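PDB 5I20: aromatic amino acid exporter YddG from Starkeya novella, which exports a broad range of amino acids, among them threonine, methionine, lysine and glutamate, across the cell inner membrane through a large central substrate-binding cavity. Local coordinates for residues Pro31-Thr36 against Ala193-Leu198; Gly74-His79 against Leu186-Leu191; Phe108-Phe111 against Arg116-Pro119; Pro119-Gly124 against Ala279-Leu284. All blocks are in the same frame, centred on the assembly; numbering follows the deposited sequence.

Contact 1: Pro31-Thr36 against Ala193-Leu198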
loop_
_atom_site.group_PDB
_atom_site.type_symbol
_atom_site.label_atom_id
_atom_site.label_comp_id
_atom_site.label_asym_id
_atom_site.label_seq_id
_atom_site.Cartn_x
_atom_site.Cartn_y
_atom_site.Cartn_z
ATOM N N PRO A 31 12.836 4.420 14.203
ATOM C CA PRO A 31 12.624 5.371 13.104
ATOM C C PRO A 31 12.336 4.680 11.766
ATOM O O PRO A 31 12.784 3.551 11.557
ATOM C CB PRO A 31 13.945 6.144 13.060
ATOM C CG PRO A 31 14.950 5.226 13.660
ATOM C CD PRO A 31 14.217 4.465 14.717
ATOM N N PRO A 32 11.603 5.359 10.866
ATOM C CA PRO A 32 11.038 4.749 9.652
ATOM C C PRO A 32 12.048 4.172 8.655
ATOM O O PRO A 32 11.804 3.090 8.119
ATOM C CB PRO A 32 10.272 5.913 9.007
ATOM C CG PRO A 32 10.923 7.139 9.539
ATOM C CD PRO A 32 11.281 6.794 10.951
ATOM N N PHE A 33 13.142 4.879 8.394
ATOM C CA PHE A 33 14.090 4.438 7.373
ATOM C C PHE A 33 14.848 3.181 7.783
ATOM O O PHE A 33 15.058 2.284 6.964
ATOM C CB PHE A 33 15.078 5.555 7.037
ATOM C CG PHE A 33 14.578 6.504 5.992
ATOM C CD1 PHE A 33 14.328 6.059 4.702
ATOM C CD2 PHE A 33 14.360 7.839 6.292
ATOM C CE1 PHE A 33 13.866 6.926 3.733
ATOM C CE2 PHE A 33 13.899 8.713 5.324
ATOM C CZ PHE A 33 13.652 8.256 4.044
ATOM N N LEU A 34 15.262 3.120 9.044
ATOM C CA LEU A 34 15.912 1.926 9.564
ATOM C C LEU A 34 14.938 0.755 9.553
ATOM O O LEU A 34 15.309 -0.368 9.220
ATOM C CB LEU A 34 16.437 2.157 10.980
ATOM C CG LEU A 34 17.195 0.973 11.587
ATOM C CD1 LEU A 34 18.461 0.687 10.790
ATOM C CD2 LEU A 34 17.519 1.225 13.049
ATOM N N LEU A 35 13.689 1.030 9.913
ATOM C CA LEU A 35 12.653 0.003 9.944
ATOM C C LEU A 35 12.375 -0.501 8.534
ATOM O O LEU A 35 12.095 -1.682 8.326
ATOM C CB LEU A 35 11.374 0.550 10.586
ATOM C CG LEU A 35 10.257 -0.449 10.901
ATOM C CD1 LEU A 35 10.717 -1.474 11.929
ATOM C CD2 LEU A 35 9.004 0.272 11.383
ATOM N N THR A 36 12.462 0.406 7.569
ATOM C CA THR A 36 12.287 0.064 6.164
ATOM C C THR A 36 13.441 -0.808 5.679
ATOM O O THR A 36 13.227 -1.835 5.031
ATOM C CB THR A 36 12.187 1.333 5.293
ATOM O OG1 THR A 36 11.041 2.097 5.694
ATOM C CG2 THR A 36 12.061 0.974 3.822
ATOM N N ALA A 193 18.931 2.347 4.112
ATOM C CA ALA A 193 20.053 2.238 5.032
ATOM C C ALA A 193 20.897 3.504 4.977
ATOM O O ALA A 193 21.369 3.993 6.003
ATOM C CB ALA A 193 20.896 1.018 4.704
ATOM N N LEU A 194 21.079 4.031 3.770
ATOM C CA LEU A 194 21.836 5.261 3.577
ATOM C C LEU A 194 21.109 6.450 4.199
ATOM O O LEU A 194 21.716 7.258 4.901
ATOM C CB LEU A 194 22.087 5.509 2.089
ATOM C CG LEU A 194 22.906 6.755 1.743
ATOM C CD1 LEU A 194 24.344 6.612 2.229
ATOM C CD2 LEU A 194 22.862 7.033 0.247
ATOM N N CYS A 195 19.806 6.547 3.941
ATOM C CA CYS A 195 18.984 7.614 4.512
ATOM C C CYS A 195 18.975 7.557 6.038
ATOM O O CYS A 195 18.782 8.574 6.704
ATOM C CB CYS A 195 17.549 7.538 3.983
ATOM S SG CYS A 195 17.309 8.188 2.312
ATOM N N HIS A 196 19.177 6.362 6.585
ATOM C CA HIS A 196 19.254 6.185 8.029
ATOM C C HIS A 196 20.497 6.855 8.605
ATOM O O HIS A 196 20.402 7.777 9.412
ATOM C CB HIS A 196 19.252 4.699 8.389
ATOM C CG HIS A 196 19.540 4.427 9.833
ATOM N ND1 HIS A 196 18.607 4.621 10.829
ATOM C CD2 HIS A 196 20.660 3.980 10.449
ATOM C CE1 HIS A 196 19.137 4.303 11.994
ATOM N NE2 HIS A 196 20.383 3.910 11.793
ATOM N N ILE A 197 21.663 6.389 8.171
ATOM C CA ILE A 197 22.941 6.891 8.667
ATOM C C ILE A 197 23.035 8.417 8.575
ATOM O O ILE A 197 23.696 9.058 9.392
ATOM C CB ILE A 197 24.115 6.254 7.895
ATOM C CG1 ILE A 197 23.986 4.729 7.909
ATOM C CG2 ILE A 197 25.454 6.686 8.478
ATOM C CD1 ILE A 197 25.113 4.014 7.201
ATOM N N LEU A 198 22.341 8.994 7.600
ATOM C CA LEU A 198 22.403 10.431 7.363
ATOM C C LEU A 198 21.422 11.247 8.211
ATOM O O LEU A 198 21.814 12.228 8.842
ATOM C CB LEU A 198 22.157 10.724 5.879
ATOM C CG LEU A 198 23.392 10.878 4.985
ATOM C CD1 LEU A 198 24.384 9.738 5.189
ATOM C CD2 LEU A 198 22.985 10.979 3.521
#
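Phe33 and Leu34, in the first turn of helix 32-53, meet Cys195 and His196 near the end of helix 181-199 in two neighbouring ring contacts. The short segments run nearly antiparallel, with a signed crossing angle of -148° and axes 8.0 Å apart. Cys195 brings its CB over one face of the Phe33 ring, 3.6 Å from the centroid and close to the ring normal. Its SG, placed beside its own backbone N (chi1 -78°), lies over the same ring at 4.3 Å from the centroid of Phe33, so a CH-pi and a sulfur-aromatic contact share one aromatic face. In the second pair the roles swap, and the helix 181-199 residue supplies the ring. The His196 CG lies anti to the backbone N (chi1 171°), which carries the imidazole across to Leu34, and Leu34 CD1 lies over the centre of the ring, a CH-pi contact at 3.8 Å from the centroid. Leu34 CB also approaches His196 ND1 at 3.3 Å, an apolar carbon against a ring nitrogen. Behind this interface Thr36 OG1 hydrogen-bonds to Pro32 O at 2.7 Å from above the carbonyl plane, while Thr36 N reaches the same oxygen from the other face. Phe33 has further aromatic company in Phe83, edge to face, and its backbone N is hydrogen-bonded to Glu200 OE2. The contact joins the periplasmic ends of helices from the two EamA-like regions, and its chemistry is that of dispersion and weak CH-pi attraction, which implies an interface fixed by the fit of ring faces rather than by polar pairing.

Contact 2: Gly74-His79 against Leu186-Leu191. With OLC ((2R)-2,3-dihydroxypropyl (9Z)-octadec-9-enoate), chain G.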
loop_
_atom_site.group_PDB
_atom_site.type_symbol
_atom_site.label_atom_id
_atom_site.label_comp_id
_atom_site.label_asym_id
_atom_site.label_seq_id
_atom_site.Cartn_x
_atom_site.Cartn_y
_atom_site.Cartn_z
ATOM N N GLY A 74 9.788 3.410 -7.688
ATOM C CA GLY A 74 8.458 3.182 -7.161
ATOM C C GLY A 74 8.471 2.962 -5.665
ATOM O O GLY A 74 7.963 3.786 -4.901
ATOM N N LEU A 75 9.071 1.853 -5.246
ATOM C CA LEU A 75 9.058 1.462 -3.840
ATOM C C LEU A 75 9.749 2.474 -2.932
ATOM O O LEU A 75 9.192 2.861 -1.905
ATOM C CB LEU A 75 9.703 0.088 -3.666
ATOM C CG LEU A 75 8.989 -1.072 -4.362
ATOM C CD1 LEU A 75 9.469 -2.397 -3.798
ATOM C CD2 LEU A 75 7.475 -0.946 -4.234
ATOM N N PHE A 76 10.955 2.906 -3.293
ATOM C CA PHE A 76 11.671 3.849 -2.439
ATOM C C PHE A 76 11.040 5.232 -2.490
ATOM O O PHE A 76 10.969 5.925 -1.475
ATOM C CB PHE A 76 13.148 3.943 -2.821
ATOM C CG PHE A 76 13.921 4.930 -1.990
ATOM C CD1 PHE A 76 14.364 4.592 -0.719
ATOM C CD2 PHE A 76 14.195 6.202 -2.472
ATOM C CE1 PHE A 76 15.072 5.503 0.055
ATOM C CE2 PHE A 76 14.901 7.118 -1.705
ATOM C CZ PHE A 76 15.340 6.767 -0.441
ATOM N N GLY A 77 10.590 5.627 -3.676
ATOM C CA GLY A 77 9.971 6.924 -3.878
ATOM C C GLY A 77 8.817 7.226 -2.939
ATOM O O GLY A 77 8.841 8.226 -2.226
ATOM N N TYR A 78 7.804 6.367 -2.927
ATOM C CA TYR A 78 6.610 6.647 -2.139
ATOM C C TYR A 78 6.903 6.518 -0.645
ATOM O O TYR A 78 6.252 7.160 0.176
ATOM C CB TYR A 78 5.450 5.730 -2.561
ATOM C CG TYR A 78 5.398 4.388 -1.869
ATOM C CD1 TYR A 78 6.104 3.301 -2.366
ATOM C CD2 TYR A 78 4.621 4.202 -0.732
ATOM C CE1 TYR A 78 6.051 2.073 -1.741
ATOM C CE2 TYR A 78 4.566 2.980 -0.100
ATOM C CZ TYR A 78 5.278 1.917 -0.610
ATOM O OH TYR A 78 5.225 0.696 0.017
ATOM N N HIS A 79 7.897 5.702 -0.302
ATOM C CA HIS A 79 8.365 5.588 1.080
ATOM C C HIS A 79 9.004 6.881 1.586
ATOM O O HIS A 79 8.694 7.350 2.680
ATOM C CB HIS A 79 9.372 4.447 1.209
ATOM C CG HIS A 79 8.778 3.168 1.706
ATOM N ND1 HIS A 79 8.262 2.209 0.862
ATOM C CD2 HIS A 79 8.623 2.688 2.963
ATOM C CE1 HIS A 79 7.811 1.194 1.578
ATOM N NE2 HIS A 79 8.020 1.459 2.855
ATOM N N LEU A 186 15.454 -5.113 -1.955
ATOM C CA LEU A 186 16.836 -5.066 -1.487
ATOM C C LEU A 186 17.483 -3.728 -1.822
ATOM O O LEU A 186 18.196 -3.152 -0.998
ATOM C CB LEU A 186 17.651 -6.214 -2.088
ATOM C CG LEU A 186 17.266 -7.614 -1.603
ATOM C CD1 LEU A 186 18.094 -8.683 -2.301
ATOM C CD2 LEU A 186 17.406 -7.719 -0.090
ATOM N N ALA A 187 17.226 -3.234 -3.029
ATOM C CA ALA A 187 17.732 -1.928 -3.438
ATOM C C ALA A 187 17.133 -0.828 -2.569
ATOM O O ALA A 187 17.844 0.072 -2.118
ATOM C CB ALA A 187 17.429 -1.672 -4.906
ATOM N N THR A 188 15.826 -0.908 -2.329
ATOM C CA THR A 188 15.142 0.052 -1.467
ATOM C C THR A 188 15.696 -0.003 -0.046
ATOM O O THR A 188 15.849 1.026 0.610
ATOM C CB THR A 188 13.619 -0.196 -1.424
ATOM O OG1 THR A 188 13.084 -0.128 -2.750
ATOM C CG2 THR A 188 12.928 0.841 -0.553
ATOM N N ALA A 189 15.997 -1.209 0.422
ATOM C CA ALA A 189 16.582 -1.387 1.745
ATOM C C ALA A 189 17.977 -0.772 1.811
ATOM O O ALA A 189 18.348 -0.162 2.813
ATOM C CB ALA A 189 16.634 -2.861 2.112
ATOM N N ALA A 190 18.748 -0.935 0.740
ATOM C CA ALA A 190 20.093 -0.374 0.685
ATOM C C ALA A 190 20.047 1.150 0.748
ATOM O O ALA A 190 20.819 1.774 1.478
ATOM C CB ALA A 190 20.814 -0.834 -0.573
ATOM N N LEU A 191 19.132 1.741 -0.016
ATOM C CA LEU A 191 18.949 3.189 -0.012
ATOM C C LEU A 191 18.420 3.685 1.334
ATOM O O LEU A 191 18.867 4.714 1.842
ATOM C CB LEU A 191 17.999 3.612 -1.136
ATOM C CG LEU A 191 18.510 3.453 -2.570
ATOM C CD1 LEU A 191 17.412 3.784 -3.567
ATOM C CD2 LEU A 191 19.728 4.332 -2.803
HETATM C C10 OLC G . 0.417 1.003 -0.019
HETATM C C9 OLC G . 1.031 -0.285 0.408
HETATM C C11 OLC G . 1.232 2.248 0.031
HETATM C C8 OLC G . 2.435 -0.315 0.901
HETATM C C16 OLC G . -0.604 4.728 4.036
HETATM C C12 OLC G . 0.346 3.422 0.274
HETATM C C7 OLC G . 2.464 -0.385 2.391
HETATM C C15 OLC G . 0.585 5.167 3.247
HETATM C C13 OLC G . 1.122 4.494 0.962
HETATM C C6 OLC G . 3.878 -0.459 2.862
HETATM C C14 OLC G . 0.210 5.314 1.809
HETATM C C5 OLC G . 4.166 0.689 3.769
HETATM C C4 OLC G . 5.406 0.420 4.554
HETATM C C3 OLC G . 5.579 1.471 5.599
HETATM C C2 OLC G . 6.697 1.089 6.509
#
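Segments 74-79 and 186-191, on helices 65-88 and 181-199, are nearest at Phe76 and Thr188, their CA atoms 5.2 Å apart and the short segments inclined at 40° with axes 9.1 Å apart. Phe76 extends its ring toward the partner helix, CG anti to the backbone N (chi1 179°). There Leu191 CB and CD1 lie over one face, CB 3.7 Å from Phe76 CE1, the two side chains crossing at about a right angle. Thr188 CG2 comes instead to the edge of that ring, and lies 3.8 Å from Phe76 CB. The hydroxyl of Thr188 turns back along its own helix to bond Phe184 O, and meets Leu75 CB merely by packing at 3.5 Å. On another side of helix 65-88, His79 ND1 donates to Leu75 O at 3.0 Å, nearly within the imidazole plane, which restrains the rotation of the ring. The acyl chain of a monoolein lipid runs past His79 and Tyr78: its C4 lies 3.3 Å from His79 NE2, and Tyr78 OH lies 3.1 Å from lipid C8. Trp163 meets the Tyr78 ring as well. With Tyr78 replaced by an alanine, the acyl chain is likely to lose the ring and hydroxyl it packs against, and Trp163 its aromatic neighbour. Thr188 thus spends its polar end within its own helix and gives its methyl to the interface, implying that these transmembrane helices from the two EamA-like regions associate here through apolar and CH-pi packing.

Contact 3: Phe108-Phe111 against Arg116-Pro119. With SO4 (sulfate ion), chain K.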
loop_
_atom_site.group_PDB
_atom_site.type_symbol
_atom_site.label_atom_id
_atom_site.label_comp_id
_atom_site.label_asym_id
_atom_site.label_seq_id
_atom_site.Cartn_x
_atom_site.Cartn_y
_atom_site.Cartn_z
ATOM N N PHE A 108 -6.095 6.074 -13.122
ATOM C CA PHE A 108 -4.941 5.878 -13.998
ATOM C C PHE A 108 -5.039 4.585 -14.808
ATOM O O PHE A 108 -4.316 4.409 -15.789
ATOM C CB PHE A 108 -3.634 5.885 -13.192
ATOM C CG PHE A 108 -3.320 7.211 -12.546
ATOM C CD1 PHE A 108 -3.959 8.370 -12.952
ATOM C CD2 PHE A 108 -2.383 7.294 -11.529
ATOM C CE1 PHE A 108 -3.670 9.588 -12.353
ATOM C CE2 PHE A 108 -2.090 8.509 -10.930
ATOM C CZ PHE A 108 -2.734 9.655 -11.344
ATOM N N SER A 109 -5.933 3.684 -14.407
ATOM C CA SER A 109 -6.097 2.414 -15.114
ATOM C C SER A 109 -6.731 2.628 -16.482
ATOM O O SER A 109 -6.686 1.746 -17.341
ATOM C CB SER A 109 -6.939 1.434 -14.293
ATOM O OG SER A 109 -8.288 1.858 -14.210
ATOM N N ALA A 110 -7.312 3.806 -16.688
ATOM C CA ALA A 110 -7.921 4.147 -17.970
ATOM C C ALA A 110 -6.859 4.333 -19.053
ATOM O O ALA A 110 -7.168 4.306 -20.242
ATOM C CB ALA A 110 -8.769 5.403 -17.837
ATOM N N PHE A 111 -5.610 4.520 -18.639
ATOM C CA PHE A 111 -4.509 4.674 -19.586
ATOM C C PHE A 111 -3.991 3.319 -20.074
ATOM O O PHE A 111 -3.191 3.256 -21.004
ATOM C CB PHE A 111 -3.361 5.474 -18.958
ATOM C CG PHE A 111 -3.720 6.897 -18.623
ATOM C CD1 PHE A 111 -4.759 7.542 -19.275
ATOM C CD2 PHE A 111 -3.012 7.590 -17.654
ATOM C CE1 PHE A 111 -5.088 8.852 -18.963
ATOM C CE2 PHE A 111 -3.334 8.899 -17.340
ATOM C CZ PHE A 111 -4.372 9.530 -17.995
ATOM N N ARG A 116 -10.940 -1.037 -19.784
ATOM C CA ARG A 116 -11.985 -0.049 -20.023
ATOM C C ARG A 116 -12.594 0.392 -18.696
ATOM O O ARG A 116 -13.199 -0.414 -17.987
ATOM C CB ARG A 116 -13.068 -0.614 -20.945
ATOM N N LEU A 117 -12.425 1.667 -18.357
ATOM C CA LEU A 117 -12.953 2.207 -17.106
ATOM C C LEU A 117 -14.456 2.436 -17.206
ATOM O O LEU A 117 -14.921 3.178 -18.069
ATOM C CB LEU A 117 -12.253 3.520 -16.747
ATOM C CG LEU A 117 -11.543 3.664 -15.397
ATOM C CD1 LEU A 117 -11.308 5.138 -15.085
ATOM C CD2 LEU A 117 -12.310 2.990 -14.271
ATOM N N ARG A 118 -15.216 1.797 -16.324
ATOM C CA ARG A 118 -16.662 1.991 -16.289
ATOM C C ARG A 118 -17.038 2.903 -15.123
ATOM O O ARG A 118 -16.300 2.991 -14.143
ATOM C CB ARG A 118 -17.389 0.645 -16.177
ATOM C CG ARG A 118 -17.055 -0.333 -17.297
ATOM C CD ARG A 118 -17.886 -1.606 -17.198
ATOM N NE ARG A 118 -17.422 -2.641 -18.119
ATOM C CZ ARG A 118 -17.753 -2.706 -19.405
ATOM N NH1 ARG A 118 -18.555 -1.793 -19.935
ATOM N NH2 ARG A 118 -17.280 -3.688 -20.164
ATOM N N PRO A 119 -18.177 3.605 -15.244
ATOM C CA PRO A 119 -18.692 4.477 -14.182
ATOM C C PRO A 119 -18.753 3.802 -12.812
ATOM O O PRO A 119 -18.507 4.460 -11.804
ATOM C CB PRO A 119 -20.097 4.820 -14.672
ATOM C CG PRO A 119 -19.976 4.795 -16.161
ATOM C CD PRO A 119 -18.975 3.715 -16.480
HETATM S S SO4 K . -14.940 -6.066 -18.330
HETATM O O1 SO4 K . -15.674 -6.872 -19.300
HETATM O O2 SO4 K . -14.658 -4.753 -18.903
HETATM O O3 SO4 K . -15.747 -5.909 -17.123
HETATM O O4 SO4 K . -13.684 -6.726 -17.995
#
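Leu117 reaches back across the cytoplasmic loop to Ser109 and Ala110, at the end of the preceding transmembrane segment. Its CB starts 4.1 Å from Ala110 CB. At the branch, CG lies 3.9 Å from Ser109 OG, and from there the two methyls part: CD1 packs on Ala110 CB at 3.8 Å, whereas CD2 stays on the serine side, more loosely. Ser109 OG offers Leu117 only van der Waals contact, since its hydrogen bond goes to Val106 O one turn back, a direction given by chi1 of 69°. This is the cytoplasmic loop linking two consecutive transmembrane helices of the EamA fold, 101-108 and 119-136, with Arg118 at the N-cap position of the second. The Arg118 side chain leaves on a different course, extended from CG to NE, and presents the edge of its guanidinium to a sulfate ion, probably from the crystallisation liquor. NH2 of Arg118 donates to sulfate O2 at 3.1 Å with an N-H...O angle of 145°, while NH1 forms a salt bridge with Glu289, which probably belongs to the construct's tail. A methionine here would probably leave both the sulfate and the Glu289 carboxylate without this positive partner. Nearby, Arg116 O accepts a bond from Arg238, tying the loop to helix 237-243.

Contact 4: Pro119-Gly124 against Ala279-Leu284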
loop_
_atom_site.group_PDB
_atom_site.type_symbol
_atom_site.label_atom_id
_atom_site.label_comp_id
_atom_site.label_asym_id
_atom_site.label_seq_id
_atom_site.Cartn_x
_atom_site.Cartn_y
_atom_site.Cartn_z
ATOM N N PRO A 119 -18.177 3.605 -15.244
ATOM C CA PRO A 119 -18.692 4.477 -14.182
ATOM C C PRO A 119 -18.753 3.802 -12.812
ATOM O O PRO A 119 -18.507 4.460 -11.804
ATOM C CB PRO A 119 -20.097 4.820 -14.672
ATOM C CG PRO A 119 -19.976 4.795 -16.161
ATOM C CD PRO A 119 -18.975 3.715 -16.480
ATOM N N ALA A 120 -19.064 2.511 -12.784
ATOM C CA ALA A 120 -19.205 1.776 -11.531
ATOM C C ALA A 120 -17.880 1.664 -10.774
ATOM O O ALA A 120 -17.852 1.695 -9.542
ATOM C CB ALA A 120 -19.778 0.396 -11.799
ATOM N N HIS A 121 -16.789 1.525 -11.520
ATOM C CA HIS A 121 -15.460 1.472 -10.924
ATOM C C HIS A 121 -15.138 2.775 -10.199
ATOM O O HIS A 121 -14.685 2.765 -9.054
ATOM C CB HIS A 121 -14.404 1.184 -11.993
ATOM C CG HIS A 121 -14.604 -0.116 -12.701
ATOM N ND1 HIS A 121 -14.427 -0.266 -14.060
ATOM C CD2 HIS A 121 -14.971 -1.337 -12.236
ATOM C CE1 HIS A 121 -14.678 -1.516 -14.403
ATOM N NE2 HIS A 121 -15.009 -2.186 -13.312
ATOM N N VAL A 122 -15.386 3.894 -10.871
ATOM C CA VAL A 122 -15.134 5.207 -10.293
ATOM C C VAL A 122 -16.050 5.458 -9.093
ATOM O O VAL A 122 -15.605 5.939 -8.053
ATOM C CB VAL A 122 -15.313 6.322 -11.345
ATOM C CG1 VAL A 122 -15.238 7.698 -10.699
ATOM C CG2 VAL A 122 -14.261 6.182 -12.438
ATOM N N ALA A 123 -17.325 5.111 -9.239
ATOM C CA ALA A 123 -18.284 5.251 -8.148
ATOM C C ALA A 123 -17.910 4.371 -6.957
ATOM O O ALA A 123 -18.073 4.771 -5.807
ATOM C CB ALA A 123 -19.676 4.915 -8.628
ATOM N N GLY A 124 -17.418 3.169 -7.238
ATOM C CA GLY A 124 -16.994 2.255 -6.193
ATOM C C GLY A 124 -15.820 2.820 -5.421
ATOM O O GLY A 124 -15.773 2.739 -4.194
ATOM N N ALA A 279 -19.279 -3.940 -4.183
ATOM C CA ALA A 279 -20.380 -4.639 -4.839
ATOM C C ALA A 279 -20.774 -3.952 -6.143
ATOM O O ALA A 279 -21.037 -4.607 -7.147
ATOM C CB ALA A 279 -21.574 -4.731 -3.908
ATOM N N VAL A 280 -20.815 -2.624 -6.111
ATOM C CA VAL A 280 -21.119 -1.819 -7.285
ATOM C C VAL A 280 -20.088 -2.039 -8.393
ATOM O O VAL A 280 -20.439 -2.167 -9.565
ATOM C CB VAL A 280 -21.180 -0.313 -6.920
ATOM C CG1 VAL A 280 -21.070 0.560 -8.160
ATOM C CG2 VAL A 280 -22.458 -0.006 -6.158
ATOM N N ALA A 281 -18.816 -2.097 -8.013
ATOM C CA ALA A 281 -17.730 -2.198 -8.982
ATOM C C ALA A 281 -17.525 -3.624 -9.498
ATOM O O ALA A 281 -16.989 -3.824 -10.585
ATOM C CB ALA A 281 -16.438 -1.672 -8.372
ATOM N N THR A 282 -17.951 -4.612 -8.719
ATOM C CA THR A 282 -17.764 -6.006 -9.106
ATOM C C THR A 282 -19.019 -6.599 -9.743
ATOM O O THR A 282 -18.971 -7.129 -10.850
ATOM C CB THR A 282 -17.364 -6.876 -7.903
ATOM O OG1 THR A 282 -16.251 -6.279 -7.225
ATOM C CG2 THR A 282 -16.976 -8.275 -8.361
ATOM N N LEU A 283 -20.141 -6.509 -9.039
ATOM C CA LEU A 283 -21.373 -7.143 -9.490
ATOM C C LEU A 283 -22.118 -6.330 -10.542
ATOM O O LEU A 283 -22.708 -6.887 -11.465
ATOM C CB LEU A 283 -22.302 -7.394 -8.300
ATOM C CG LEU A 283 -21.738 -8.242 -7.162
ATOM C CD1 LEU A 283 -22.780 -8.423 -6.069
ATOM C CD2 LEU A 283 -21.263 -9.585 -7.686
ATOM N N LEU A 284 -22.091 -5.011 -10.395
ATOM C CA LEU A 284 -22.964 -4.140 -11.169
ATOM C C LEU A 284 -22.251 -3.388 -12.291
ATOM O O LEU A 284 -22.884 -2.635 -13.029
ATOM C CB LEU A 284 -23.647 -3.138 -10.232
ATOM C CG LEU A 284 -25.025 -3.491 -9.662
ATOM C CD1 LEU A 284 -25.140 -4.968 -9.313
ATOM C CD2 LEU A 284 -25.327 -2.631 -8.440
#
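Ala120 and Ala281 let the cytoplasmic ends of helix 119-136 and helix 265-282 come close, His121 and Ala281 having CA atoms 4.7 Å apart. The tight part is built from small side chains and backbone oxygens, and it joins helices from the two different EamA-like regions. Ala120 CB rests on Val280 O at 3.5 Å and on Val280 CG1 at 3.9 Å. In return, Ala281 CB lies 3.8 Å from Ala120 O, so each alanine methyl faces a carbonyl oxygen of the other segment. Val280 CG1 is anti to its backbone N (chi1 163°), a setting that brings this methyl rather than CG2 to Ala120. One turn on, Gly124 preserves the approach: a beta carbon there would point at the partner and fall about 3.0 Å from Ala281 CB. His121 sets out away from helix 265-282, yet its ring swings back, with CD2 at 3.6 Å from Ala281 O near the imidazole plane. The CD2-NE2 edge of the ring faces this oxygen in a van der Waals approach, while ND1 accepts a hydrogen bond from the backbone N of Arg118, which ties His121 to the start of its own helix. The loose side is partly exposed: Ala123 CB stays 4.6 Å from Val280 CG1, and Leu284 makes little more than a distant approach. Helix 237-243 packs against the pair: Arg238 packs on His121, and Leu239 and Val242 pack on Ala281, placing the contact between the last helix of the transporter, helix 119-136 and helix 237-243.

Overall arrangement
Contacts 1 and 2 lie about 11 Å apart, centre to centre, and share helix 181-199, which meets the consecutive helices 32-53 and 65-88; they also touch through Cys195 and Phe76. Both are partly buried and rely on aromatic faces. On the opposite side of the chain's centre from contact 1, contacts 3 and 4 form a second group, with about 12 Å between centres and sharing Pro119. Contact 4 is the more buried of these, close-packed through alanines and glycine, whereas contact 3 is a local loop closure at the cytoplasmic surface, with a charged arginine beside it. Contacts 1, 2 and 4 each join the two EamA-like regions; contact 3 stays within the first.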